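Local coordinates for virulent strain associated lipoprotein (Borreliella spielmanii A14S, PDB 6FZZ) that is an outer surface lipoprotein of the PFam54 family that probably helps the Lyme disease spirochaete colonise its host and perhaps binds glutathione, like the related protein BBE31, at residues L19-N24 and N143-F148; E97-A102 and K163-D168; A102-D107 and L185-I190; D120-H125 and S206-I211. One frame throughout, in Å; residues are numbered along the deposited sequence.

Interaction 1 (L19-N24 and N143-F148); sequences LNDLRN and NLKNLF
Apolar packing between L22 and the pair L144 and K145 carries most of this contact. The two branches of L22 divide the work: CD1 rests on the backbone of the other helix, 3.7 Å from K145 CA, and CD2 meets the CD2 methyl of L144 at 4.0 Å, the two leucine side chains crossing at about a right angle. The CG of L22 lies opposite its own backbone N (chi1 -154°), and this swings the branched end over to the 143-148 helix although the bond to CB does not aim there. With its CA only 6.0 Å from that of L22, K145 brings the start of its side chain against the leucine methyl, CB lying 4.0 Å from L22 CD1.

The polar pair sits beside this patch. The methylene CE of K145 comes within 3.6 Å of D21 OD2, but a bend at chi4 (-88°) leaves the ammonium nitrogen NZ 4.5 Å from that oxygen, beyond a salt bridge. Each is salt-bridged within its own helix instead, D21 to K17 and K145 to E149.

The short helix segments run in the same general direction, 32° apart with axes 10.1 Å from each other. L133 and I208 also touch L144, and F148 reaches L25 and T122, placing the contact in the helical bundle where helix 15-41, the first of this carboxy-terminal portion, packs on the long helix 138-170.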
loop_
_atom_site.group_PDB
_atom_site.type_symbol
_atom_site.label_atom_id
_atom_site.label_comp_id
_atom_site.label_asym_id
_atom_site.label_seq_id
_atom_site.Cartn_x
_atom_site.Cartn_y
_atom_site.Cartn_z
ATOM N N LEU A 19 -22.425 10.433 8.798
ATOM C CA LEU A 19 -22.255 9.253 9.649
ATOM C C LEU A 19 -22.337 8.035 8.734
ATOM O O LEU A 19 -21.485 7.141 8.813
ATOM C CB LEU A 19 -23.258 9.189 10.793
ATOM C CG LEU A 19 -23.008 10.134 11.974
ATOM C CD1 LEU A 19 -24.236 10.252 12.885
ATOM C CD2 LEU A 19 -21.812 9.670 12.793
ATOM N N ASN A 20 -23.357 8.033 7.856
ATOM C CA ASN A 20 -23.573 6.895 6.975
ATOM C C ASN A 20 -22.408 6.725 6.008
ATOM O O ASN A 20 -21.934 5.619 5.806
ATOM C CB ASN A 20 -24.928 7.031 6.233
ATOM C CG ASN A 20 -26.106 6.754 7.143
ATOM O OD1 ASN A 20 -25.985 6.010 8.072
ATOM N ND2 ASN A 20 -27.217 7.333 6.883
ATOM N N ASP A 21 -21.949 7.814 5.382
ATOM C CA ASP A 21 -20.931 7.675 4.341
ATOM C C ASP A 21 -19.582 7.145 4.971
ATOM O O ASP A 21 -18.796 6.407 4.419
ATOM C CB ASP A 21 -20.614 9.040 3.778
ATOM C CG ASP A 21 -21.661 9.570 2.861
ATOM O OD1 ASP A 21 -22.469 8.790 2.265
ATOM O OD2 ASP A 21 -21.622 10.806 2.719
ATOM N N LEU A 22 -19.367 7.580 6.175
ATOM C CA LEU A 22 -18.147 7.288 6.891
ATOM C C LEU A 22 -18.155 5.855 7.408
ATOM O O LEU A 22 -17.156 5.125 7.264
ATOM C CB LEU A 22 -18.054 8.362 7.956
ATOM C CG LEU A 22 -16.784 8.843 8.587
ATOM C CD1 LEU A 22 -15.565 8.816 7.677
ATOM C CD2 LEU A 22 -17.084 10.223 9.154
ATOM N N ARG A 23 -19.307 5.372 7.888
ATOM C CA ARG A 23 -19.401 3.948 8.178
ATOM C C ARG A 23 -19.243 3.134 6.961
ATOM O O ARG A 23 -18.599 2.103 7.002
ATOM C CB ARG A 23 -20.724 3.518 8.887
ATOM C CG ARG A 23 -20.751 3.877 10.327
ATOM C CD ARG A 23 -22.136 3.650 10.966
ATOM N NE ARG A 23 -21.828 4.094 12.265
ATOM C CZ ARG A 23 -22.390 5.067 12.946
ATOM N NH1 ARG A 23 -23.546 5.637 12.598
ATOM N NH2 ARG A 23 -21.811 5.361 14.091
ATOM N N ASN A 24 -19.844 3.546 5.869
ATOM C CA ASN A 24 -19.654 2.816 4.624
ATOM C C ASN A 24 -18.181 2.737 4.217
ATOM O O ASN A 24 -17.684 1.684 3.805
ATOM C CB ASN A 24 -20.480 3.458 3.490
ATOM C CG ASN A 24 -21.885 2.912 3.473
ATOM O OD1 ASN A 24 -22.084 1.719 3.218
ATOM N ND2 ASN A 24 -22.843 3.723 3.842
ATOM N N ASN A 143 -14.410 16.626 8.351
ATOM C CA ASN A 143 -12.959 16.623 8.266
ATOM C C ASN A 143 -12.452 15.177 8.180
ATOM O O ASN A 143 -11.678 14.854 7.280
ATOM C CB ASN A 143 -12.389 17.376 9.469
ATOM C CG ASN A 143 -10.927 17.652 9.331
ATOM O OD1 ASN A 143 -10.463 18.148 8.310
ATOM N ND2 ASN A 143 -10.187 17.320 10.353
ATOM N N LEU A 144 -12.981 14.322 9.043
ATOM C CA LEU A 144 -12.612 12.939 9.101
ATOM C C LEU A 144 -12.884 12.242 7.779
ATOM O O LEU A 144 -12.038 11.453 7.282
ATOM C CB LEU A 144 -13.298 12.224 10.278
ATOM C CG LEU A 144 -13.152 10.722 10.420
ATOM C CD1 LEU A 144 -11.690 10.313 10.514
ATOM C CD2 LEU A 144 -13.931 10.192 11.643
ATOM N N LYS A 145 -14.057 12.516 7.213
ATOM C CA LYS A 145 -14.395 11.926 5.941
ATOM C C LYS A 145 -13.439 12.388 4.840
ATOM O O LYS A 145 -12.973 11.591 4.076
ATOM C CB LYS A 145 -15.841 12.212 5.550
ATOM C CG LYS A 145 -16.213 11.661 4.142
ATOM C CD LYS A 145 -17.480 12.343 3.636
ATOM C CE LYS A 145 -18.145 11.629 2.460
ATOM N NZ LYS A 145 -17.552 12.146 1.214
ATOM N N ASN A 146 -13.193 13.674 4.731
ATOM C CA ASN A 146 -12.300 14.181 3.730
ATOM C C ASN A 146 -10.858 13.635 3.933
ATOM O O ASN A 146 -10.212 13.328 2.952
ATOM C CB ASN A 146 -12.260 15.701 3.783
ATOM C CG ASN A 146 -13.587 16.352 3.358
ATOM O OD1 ASN A 146 -14.396 15.783 2.610
ATOM N ND2 ASN A 146 -13.805 17.559 3.838
ATOM N N LEU A 147 -10.372 13.559 5.173
ATOM C CA LEU A 147 -9.006 13.022 5.450
ATOM C C LEU A 147 -8.900 11.541 5.027
ATOM O O LEU A 147 -7.977 11.118 4.344
ATOM C CB LEU A 147 -8.639 13.208 6.898
ATOM C CG LEU A 147 -8.401 14.657 7.368
ATOM C CD1 LEU A 147 -8.303 14.683 8.866
ATOM C CD2 LEU A 147 -7.126 15.234 6.815
ATOM N N PHE A 148 -9.923 10.773 5.352
ATOM C CA PHE A 148 -9.908 9.335 5.072
ATOM C C PHE A 148 -9.967 9.049 3.596
ATOM O O PHE A 148 -9.246 8.179 3.052
ATOM C CB PHE A 148 -11.068 8.647 5.799
ATOM C CG PHE A 148 -10.924 7.172 5.839
ATOM C CD1 PHE A 148 -9.737 6.583 6.309
ATOM C CD2 PHE A 148 -11.935 6.347 5.418
ATOM C CE1 PHE A 148 -9.583 5.221 6.363
ATOM C CE2 PHE A 148 -11.806 4.983 5.514
ATOM C CZ PHE A 148 -10.627 4.413 5.949
#

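Interaction 2 (E97-A102 and K163-D168); sequences EIIILA and KQLLLD
The short helix segments 97-102 and 163-168 cross steeply, at 76° with axes 11.6 Å apart, and their nearest CA atoms, those of I98 and L166, are 8.2 Å from each other. This is crossed-helix packing within an all-helical fold: helix 89-102 lies athwart the long helix 138-170, and with the backbones so far apart only the ends of aliphatic side chains meet. All four touching residues are buried, and no hydrogen bond spans the interface.

I98 works with two branches. Its CG2, on the side of CB remote from the backbone N, touches CD2 of L165 at 4.0 Å, the two side chains sliding past each other in opposite directions. Its longer arm, extended by a chi2 of 159°, carries CD1 to L166. From the neighbouring position, I99 folds its CD1 back through a chi2 of -61°, and that methyl reaches CD2 of L165 at 3.9 Å. The one L165 methyl is therefore touched by both isoleucines, which approach it with different branches.

Around this patch, L183 of helix 180-209 leans on I98, F95 touches both leucines, and I108 and F109 touch I99. The closest approach joins two methyl tips obliquely, CD1 of I98 to CD2 of L166, at 3.6 Å.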
loop_
_atom_site.group_PDB
_atom_site.type_symbol
_atom_site.label_atom_id
_atom_site.label_comp_id
_atom_site.label_asym_id
_atom_site.label_seq_id
_atom_site.Cartn_x
_atom_site.Cartn_y
_atom_site.Cartn_z
ATOM N N GLU A 97 9.927 -8.868 -10.916
ATOM C CA GLU A 97 10.954 -8.950 -11.945
ATOM C C GLU A 97 11.429 -7.578 -12.416
ATOM O O GLU A 97 12.673 -7.332 -12.450
ATOM C CB GLU A 97 10.452 -9.796 -13.147
ATOM C CG GLU A 97 10.223 -11.239 -12.723
ATOM C CD GLU A 97 9.607 -12.098 -13.845
ATOM O OE1 GLU A 97 9.111 -11.525 -14.845
ATOM O OE2 GLU A 97 9.594 -13.346 -13.703
ATOM N N ILE A 98 10.487 -6.663 -12.697
ATOM C CA ILE A 98 10.833 -5.340 -13.217
ATOM C C ILE A 98 11.606 -4.519 -12.180
ATOM O O ILE A 98 12.599 -3.913 -12.499
ATOM C CB ILE A 98 9.600 -4.515 -13.635
ATOM C CG1 ILE A 98 8.948 -5.102 -14.874
ATOM C CG2 ILE A 98 9.958 -3.082 -13.952
ATOM C CD1 ILE A 98 7.518 -4.644 -14.970
ATOM N N ILE A 99 11.141 -4.518 -10.924
ATOM C CA ILE A 99 11.846 -3.821 -9.868
ATOM C C ILE A 99 13.266 -4.383 -9.544
ATOM O O ILE A 99 14.207 -3.630 -9.338
ATOM C CB ILE A 99 10.960 -3.737 -8.596
ATOM C CG1 ILE A 99 9.579 -3.176 -8.963
ATOM C CG2 ILE A 99 11.648 -2.916 -7.513
ATOM C CD1 ILE A 99 9.584 -1.751 -9.570
ATOM N N ILE A 100 13.401 -5.707 -9.505
ATOM C CA ILE A 100 14.699 -6.368 -9.418
ATOM C C ILE A 100 15.632 -5.975 -10.560
ATOM O O ILE A 100 16.789 -5.610 -10.322
ATOM C CB ILE A 100 14.535 -7.898 -9.355
ATOM C CG1 ILE A 100 13.907 -8.307 -8.015
ATOM C CG2 ILE A 100 15.857 -8.634 -9.615
ATOM C CD1 ILE A 100 13.402 -9.748 -8.001
ATOM N N LEU A 101 15.128 -6.028 -11.772
ATOM C CA LEU A 101 15.906 -5.565 -12.936
ATOM C C LEU A 101 16.359 -4.116 -12.845
ATOM O O LEU A 101 17.468 -3.803 -13.217
ATOM C CB LEU A 101 15.132 -5.761 -14.203
ATOM C CG LEU A 101 15.117 -7.204 -14.627
ATOM C CD1 LEU A 101 14.101 -7.355 -15.766
ATOM C CD2 LEU A 101 16.527 -7.666 -15.032
ATOM N N ALA A 102 15.507 -3.236 -12.330
ATOM C CA ALA A 102 15.889 -1.837 -12.042
ATOM C C ALA A 102 16.816 -1.708 -10.852
ATOM O O ALA A 102 17.354 -0.613 -10.614
ATOM C CB ALA A 102 14.627 -0.986 -11.783
ATOM N N LYS A 163 0.427 -0.260 -11.845
ATOM C CA LYS A 163 -0.253 -0.883 -13.022
ATOM C C LYS A 163 0.219 -0.319 -14.344
ATOM O O LYS A 163 0.510 -1.074 -15.270
ATOM C CB LYS A 163 -1.763 -0.820 -12.882
ATOM C CG LYS A 163 -2.248 -1.606 -11.668
ATOM C CD LYS A 163 -2.470 -3.056 -12.025
ATOM C CE LYS A 163 -3.555 -3.193 -13.093
ATOM N NZ LYS A 163 -4.152 -4.540 -13.027
ATOM N N GLN A 164 0.372 1.003 -14.427
ATOM C CA GLN A 164 0.934 1.615 -15.618
ATOM C C GLN A 164 2.389 1.180 -15.900
ATOM O O GLN A 164 2.782 0.958 -17.044
ATOM C CB GLN A 164 0.862 3.131 -15.490
ATOM C CG GLN A 164 1.331 3.901 -16.703
ATOM C CD GLN A 164 0.324 3.758 -17.857
ATOM O OE1 GLN A 164 -0.880 3.921 -17.652
ATOM N NE2 GLN A 164 0.808 3.423 -19.040
ATOM N N LEU A 165 3.206 1.074 -14.869
ATOM C CA LEU A 165 4.548 0.564 -15.080
ATOM C C LEU A 165 4.483 -0.737 -15.816
ATOM O O LEU A 165 5.284 -0.982 -16.752
ATOM C CB LEU A 165 5.291 0.375 -13.754
ATOM C CG LEU A 165 6.694 -0.258 -13.872
ATOM C CD1 LEU A 165 7.631 0.555 -14.741
ATOM C CD2 LEU A 165 7.298 -0.529 -12.470
ATOM N N LEU A 166 3.622 -1.640 -15.366
ATOM C CA LEU A 166 3.545 -2.961 -16.052
ATOM C C LEU A 166 3.183 -2.803 -17.545
ATOM O O LEU A 166 3.732 -3.484 -18.392
ATOM C CB LEU A 166 2.511 -3.875 -15.417
ATOM C CG LEU A 166 2.837 -4.306 -13.999
ATOM C CD1 LEU A 166 1.636 -5.086 -13.512
ATOM C CD2 LEU A 166 4.086 -5.156 -14.019
ATOM N N LEU A 167 2.330 -1.848 -17.861
ATOM C CA LEU A 167 1.948 -1.638 -19.288
ATOM C C LEU A 167 3.078 -0.997 -20.066
ATOM O O LEU A 167 3.369 -1.415 -21.192
ATOM C CB LEU A 167 0.698 -0.763 -19.385
ATOM C CG LEU A 167 -0.570 -1.263 -18.648
ATOM C CD1 LEU A 167 -1.794 -0.409 -18.994
ATOM C CD2 LEU A 167 -0.889 -2.709 -18.937
ATOM N N ASP A 168 3.713 0.024 -19.468
ATOM C CA ASP A 168 4.830 0.724 -20.104
ATOM C C ASP A 168 5.976 -0.163 -20.406
ATOM O O ASP A 168 6.688 0.025 -21.429
ATOM C CB ASP A 168 5.330 1.882 -19.251
ATOM C CG ASP A 168 4.334 3.035 -19.243
ATOM O OD1 ASP A 168 3.466 3.002 -20.110
ATOM O OD2 ASP A 168 4.387 3.931 -18.393
#

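Interaction 3 (A102-D107 and L185-I190); sequences ANEVED and LHVKEI
A Schellman motif at N103 and the helix start that follows it, with E104 in the N-cap position, form the tight corner between helices 89-102 and 105-126; here that corner packs against helix 180-209. V187 fits into it with both methyls. V187 CG2 lies 3.8 Å from CB of A102, and V187 CG1 lies 3.8 Å from E104 CG, along the aliphatic stem. The stem and the valine slide past each other in opposite directions.

Beyond the stem, a bend at chi2 (-61°) brings the E104 carboxylate to K188, whose side chain crosses it at about a right angle. NZ of K188 donates to OE2 of E104 at 2.8 Å in a salt bridge, approaching from above the carboxylate plane by 47°. K184 gives the same OE2 a second salt bridge and also binds the carbonyl oxygen of A102. One water links the acidic groups to the lysine: it accepts from K188 NZ at 2.7 Å, donates to D107 OD2 at 2.6 Å, and makes a weak 3.4 Å bond to E104 OE1. K188 NZ itself remains 4.9 Å from D107 OD2, so the water spans that gap.

E104 is buried, and its OE2 is gripped by two lysines. Such pairing probably keeps the carboxylate ionised and fixes its rotation, tying the turn between two helices to a third by charge as well as by methyl packing.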
loop_
_atom_site.group_PDB
_atom_site.type_symbol
_atom_site.label_atom_id
_atom_site.label_comp_id
_atom_site.label_asym_id
_atom_site.label_seq_id
_atom_site.Cartn_x
_atom_site.Cartn_y
_atom_site.Cartn_z
ATOM N N ALA A 102 15.507 -3.236 -12.330
ATOM C CA ALA A 102 15.889 -1.837 -12.042
ATOM C C ALA A 102 16.816 -1.708 -10.852
ATOM O O ALA A 102 17.354 -0.613 -10.614
ATOM C CB ALA A 102 14.627 -0.986 -11.783
ATOM N N ASN A 103 16.930 -2.773 -10.065
ATOM C CA ASN A 103 17.668 -2.792 -8.766
ATOM C C ASN A 103 17.193 -1.720 -7.739
ATOM O O ASN A 103 17.980 -0.931 -7.169
ATOM C CB ASN A 103 19.153 -2.717 -9.005
ATOM C CG ASN A 103 19.952 -3.047 -7.770
ATOM O OD1 ASN A 103 19.665 -4.016 -7.052
ATOM N ND2 ASN A 103 20.965 -2.261 -7.517
ATOM N N GLU A 104 15.874 -1.674 -7.521
ATOM C CA GLU A 104 15.306 -0.662 -6.618
ATOM C C GLU A 104 14.318 -1.346 -5.700
ATOM O O GLU A 104 13.310 -0.722 -5.338
ATOM C CB GLU A 104 14.598 0.462 -7.412
ATOM C CG GLU A 104 15.500 1.415 -8.210
ATOM C CD GLU A 104 16.467 2.169 -7.296
ATOM O OE1 GLU A 104 16.204 2.289 -6.064
ATOM O OE2 GLU A 104 17.562 2.540 -7.777
ATOM N N VAL A 105 14.620 -2.596 -5.290
ATOM C CA VAL A 105 13.687 -3.337 -4.442
ATOM C C VAL A 105 13.395 -2.569 -3.153
ATOM O O VAL A 105 12.238 -2.363 -2.767
ATOM C CB VAL A 105 14.160 -4.759 -4.172
ATOM C CG1 VAL A 105 13.252 -5.432 -3.122
ATOM C CG2 VAL A 105 14.134 -5.582 -5.462
ATOM N N GLU A 106 14.457 -2.133 -2.490
ATOM C CA GLU A 106 14.306 -1.447 -1.202
ATOM C C GLU A 106 13.496 -0.203 -1.233
ATOM O O GLU A 106 12.569 -0.041 -0.422
ATOM C CB GLU A 106 15.682 -1.149 -0.581
ATOM C CG GLU A 106 16.356 -2.417 -0.106
ATOM C CD GLU A 106 17.711 -2.126 0.575
ATOM O OE1 GLU A 106 18.105 -0.923 0.699
ATOM O OE2 GLU A 106 18.358 -3.106 1.005
ATOM N N ASP A 107 13.784 0.690 -2.167
ATOM C CA ASP A 107 13.166 2.008 -2.152
ATOM C C ASP A 107 11.708 1.889 -2.647
ATOM O O ASP A 107 10.855 2.615 -2.175
ATOM C CB ASP A 107 13.936 3.010 -3.050
ATOM C CG ASP A 107 15.171 3.605 -2.336
ATOM O OD1 ASP A 107 15.528 3.097 -1.276
ATOM O OD2 ASP A 107 15.802 4.557 -2.816
ATOM N N LEU A 185 16.250 5.006 -14.573
ATOM C CA LEU A 185 15.802 6.404 -14.439
ATOM C C LEU A 185 14.292 6.542 -14.184
ATOM O O LEU A 185 13.859 7.314 -13.321
ATOM C CB LEU A 185 16.133 7.219 -15.698
ATOM C CG LEU A 185 17.573 7.664 -15.788
ATOM C CD1 LEU A 185 17.968 8.036 -17.227
ATOM C CD2 LEU A 185 17.755 8.854 -14.837
ATOM N N HIS A 186 13.493 5.817 -14.960
ATOM C CA HIS A 186 12.044 5.834 -14.796
ATOM C C HIS A 186 11.631 5.277 -13.420
ATOM O O HIS A 186 10.782 5.839 -12.738
ATOM C CB HIS A 186 11.439 5.010 -15.947
ATOM C CG HIS A 186 9.948 4.917 -15.910
ATOM N ND1 HIS A 186 9.125 6.005 -16.134
ATOM C CD2 HIS A 186 9.127 3.866 -15.717
ATOM C CE1 HIS A 186 7.859 5.618 -16.077
ATOM N NE2 HIS A 186 7.837 4.329 -15.807
ATOM N N VAL A 187 12.202 4.160 -13.015
ATOM C CA VAL A 187 11.874 3.604 -11.693
ATOM C C VAL A 187 12.252 4.578 -10.536
ATOM O O VAL A 187 11.523 4.657 -9.501
ATOM C CB VAL A 187 12.414 2.190 -11.536
ATOM C CG1 VAL A 187 12.265 1.655 -10.110
ATOM C CG2 VAL A 187 11.610 1.271 -12.457
ATOM N N LYS A 188 13.343 5.335 -10.713
ATOM C CA LYS A 188 13.711 6.398 -9.758
ATOM C C LYS A 188 12.679 7.460 -9.578
ATOM O O LYS A 188 12.478 7.916 -8.434
ATOM C CB LYS A 188 14.969 7.135 -10.188
ATOM C CG LYS A 188 16.187 6.364 -9.914
ATOM C CD LYS A 188 16.474 6.333 -8.445
ATOM C CE LYS A 188 17.960 6.093 -8.200
ATOM N NZ LYS A 188 18.146 5.211 -7.041
ATOM N N GLU A 189 12.114 7.915 -10.699
ATOM C CA GLU A 189 11.006 8.876 -10.716
ATOM C C GLU A 189 9.771 8.316 -10.000
ATOM O O GLU A 189 9.034 9.074 -9.374
ATOM C CB GLU A 189 10.526 9.224 -12.134
ATOM C CG GLU A 189 11.220 10.320 -12.905
ATOM C CD GLU A 189 11.597 11.524 -12.053
ATOM O OE1 GLU A 189 10.756 12.020 -11.264
ATOM O OE2 GLU A 189 12.759 11.955 -12.189
ATOM N N ILE A 190 9.493 7.016 -10.178
ATOM C CA ILE A 190 8.397 6.382 -9.420
ATOM C C ILE A 190 8.695 6.419 -7.923
ATOM O O ILE A 190 7.781 6.759 -7.113
ATOM C CB ILE A 190 8.101 4.979 -9.952
ATOM C CG1 ILE A 190 7.585 5.094 -11.372
ATOM C CG2 ILE A 190 7.073 4.264 -9.104
ATOM C CD1 ILE A 190 7.392 3.763 -12.082
HETATM O O HOH W 1 16.219 5.601 -5.204
#

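Interaction 4 (D120-H125 and S206-I211); sequences DYTIIH and SDILSI
L209 offers one methyl to each of two rings. L209 CD2 stands over one face of the H125 imidazole, 3.5 Å from the ring centroid and only 8° off the normal, a CH-pi contact centred on the ring. L209 CD1 meets CE2 of Y121 at 3.7 Å from an oblique direction, the leucine and tyrosine side chains crossing at about a right angle. Both aromatic residues, one helical turn apart, have CG opposite the backbone N (chi1 -170° for Y121 and -179° for H125), a torsion that carries the two rings to the same leucine.

On the more buried flank, T122 and I208 cross at about a right angle. The threonine methyl CG2 sits 3.9 Å from CD1 of I208 and equally close to its CG2, while OG1 bonds back to the carbonyl oxygen of N118 in its own helix. The contact joins the last turns of helices 105-126 and 180-209 in the helical bundle; L144 and L147 of helix 138-170 continue the packing round I208, and L151 touches T122.

Near I211, a water lies at the edge of the imidazole, in its plane and 3.1 Å from NE2 of H125. The same water donates to the carbonyl oxygen O of I208 at 2.7 Å. Its other hydrogen bond as donor goes to the carbonyl oxygen O of I211, 2.9 Å from the water.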
loop_
_atom_site.group_PDB
_atom_site.type_symbol
_atom_site.label_atom_id
_atom_site.label_comp_id
_atom_site.label_asym_id
_atom_site.label_seq_id
_atom_site.Cartn_x
_atom_site.Cartn_y
_atom_site.Cartn_z
ATOM N N ASP A 120 -3.536 0.887 6.690
ATOM C CA ASP A 120 -3.918 -0.273 7.550
ATOM C C ASP A 120 -4.107 0.152 9.000
ATOM O O ASP A 120 -5.099 -0.206 9.645
ATOM C CB ASP A 120 -2.820 -1.313 7.482
ATOM C CG ASP A 120 -3.265 -2.645 8.094
ATOM O OD1 ASP A 120 -4.147 -3.304 7.528
ATOM O OD2 ASP A 120 -2.844 -2.928 9.190
ATOM N N TYR A 121 -3.150 0.928 9.523
ATOM C CA TYR A 121 -3.200 1.430 10.883
ATOM C C TYR A 121 -4.391 2.316 11.101
ATOM O O TYR A 121 -5.062 2.236 12.119
ATOM C CB TYR A 121 -1.900 2.175 11.247
ATOM C CG TYR A 121 -1.792 2.516 12.710
ATOM C CD1 TYR A 121 -1.231 1.631 13.605
ATOM C CD2 TYR A 121 -2.241 3.726 13.187
ATOM C CE1 TYR A 121 -1.111 1.938 14.975
ATOM C CE2 TYR A 121 -2.177 4.062 14.547
ATOM C CZ TYR A 121 -1.584 3.174 15.453
ATOM O OH TYR A 121 -1.477 3.522 16.824
ATOM N N THR A 122 -4.663 3.190 10.136
ATOM C CA THR A 122 -5.808 4.029 10.249
ATOM C C THR A 122 -7.112 3.189 10.260
ATOM O O THR A 122 -8.012 3.505 11.022
ATOM C CB THR A 122 -5.827 5.095 9.117
ATOM O OG1 THR A 122 -4.588 5.841 9.166
ATOM C CG2 THR A 122 -6.969 6.072 9.313
ATOM N N ILE A 123 -7.188 2.139 9.438
ATOM C CA ILE A 123 -8.401 1.348 9.392
ATOM C C ILE A 123 -8.632 0.618 10.731
ATOM O O ILE A 123 -9.736 0.739 11.291
ATOM C CB ILE A 123 -8.428 0.376 8.209
ATOM C CG1 ILE A 123 -8.438 1.160 6.923
ATOM C CG2 ILE A 123 -9.665 -0.491 8.332
ATOM C CD1 ILE A 123 -8.034 0.334 5.702
ATOM N N ILE A 124 -7.575 -0.005 11.296
ATOM C CA ILE A 124 -7.740 -0.674 12.596
ATOM C C ILE A 124 -8.013 0.285 13.731
ATOM O O ILE A 124 -8.649 -0.081 14.711
ATOM C CB ILE A 124 -6.603 -1.645 12.932
ATOM C CG1 ILE A 124 -5.280 -0.938 13.125
ATOM C CG2 ILE A 124 -6.427 -2.650 11.795
ATOM C CD1 ILE A 124 -4.133 -1.923 13.150
ATOM N N HIS A 125 -7.560 1.526 13.586
ATOM C CA HIS A 125 -7.913 2.528 14.530
ATOM C C HIS A 125 -9.392 2.920 14.521
ATOM O O HIS A 125 -10.025 3.165 15.583
ATOM C CB HIS A 125 -7.129 3.768 14.217
ATOM C CG HIS A 125 -7.396 4.860 15.149
ATOM N ND1 HIS A 125 -6.949 4.842 16.456
ATOM C CD2 HIS A 125 -8.044 6.029 14.987
ATOM C CE1 HIS A 125 -7.369 5.926 17.074
ATOM N NE2 HIS A 125 -7.984 6.689 16.193
ATOM N N SER A 206 -1.773 10.984 10.726
ATOM C CA SER A 206 -1.592 11.732 11.995
ATOM C C SER A 206 -2.807 12.698 12.187
ATOM O O SER A 206 -3.361 12.833 13.268
ATOM C CB SER A 206 -0.263 12.537 11.982
ATOM O OG SER A 206 0.777 11.573 11.806
ATOM N N ASP A 207 -3.294 13.291 11.138
ATOM C CA ASP A 207 -4.436 14.161 11.337
ATOM C C ASP A 207 -5.685 13.359 11.791
ATOM O O ASP A 207 -6.430 13.820 12.649
ATOM C CB ASP A 207 -4.780 14.915 10.102
ATOM C CG ASP A 207 -3.786 16.040 9.776
ATOM O OD1 ASP A 207 -2.983 16.481 10.625
ATOM O OD2 ASP A 207 -3.854 16.493 8.633
ATOM N N ILE A 208 -5.908 12.177 11.207
ATOM C CA ILE A 208 -7.027 11.315 11.640
ATOM C C ILE A 208 -6.865 10.847 13.051
ATOM O O ILE A 208 -7.840 10.954 13.858
ATOM C CB ILE A 208 -7.254 10.138 10.699
ATOM C CG1 ILE A 208 -7.775 10.712 9.375
ATOM C CG2 ILE A 208 -8.217 9.147 11.360
ATOM C CD1 ILE A 208 -7.827 9.704 8.237
ATOM N N LEU A 209 -5.628 10.427 13.417
ATOM C CA LEU A 209 -5.368 10.055 14.814
ATOM C C LEU A 209 -5.538 11.238 15.823
ATOM O O LEU A 209 -5.780 11.018 16.954
ATOM C CB LEU A 209 -3.962 9.466 15.001
ATOM C CG LEU A 209 -3.701 8.200 14.224
ATOM C CD1 LEU A 209 -2.272 7.747 14.449
ATOM C CD2 LEU A 209 -4.715 7.141 14.610
ATOM N N SER A 210 -5.425 12.473 15.375
ATOM C CA SER A 210 -5.618 13.630 16.236
ATOM C C SER A 210 -7.071 13.917 16.625
ATOM O O SER A 210 -7.305 14.795 17.422
ATOM C CB SER A 210 -5.192 14.917 15.482
ATOM O OG SER A 210 -3.834 14.900 15.325
ATOM N N ILE A 211 -8.038 13.310 15.953
ATOM C CA ILE A 211 -9.423 13.608 16.250
ATOM C C ILE A 211 -9.778 12.723 17.446
ATOM O O ILE A 211 -9.761 11.527 17.299
ATOM C CB ILE A 211 -10.297 13.346 15.024
ATOM C CG1 ILE A 211 -9.926 14.339 13.922
ATOM C CG2 ILE A 211 -11.761 13.434 15.414
ATOM C CD1 ILE A 211 -10.488 14.018 12.527
HETATM O O HOH W 2 -9.325 9.357 15.466
#

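In the fold
The four contacts form two groups on opposite sides of the chain's centre. Interactions 1 and 4, centred 12 Å apart, touch where L144 and L147 pack on I208; both are partly buried and set polar or aromatic groups beside their aliphatic cores. Interactions 2 and 3, centred 9 Å apart, share A102 and are mostly buried, but one is purely aliphatic while the other adds a salt bridge and a water at its margin. Interactions 3 and 4 join the same helices, 105-126 and 180-209, near opposite ends, with nearest atoms about 17 Å apart. Helix 138-170 likewise serves both interactions 1 and 2, meeting helix 15-41 at a shallow angle and helix 89-102 steeply.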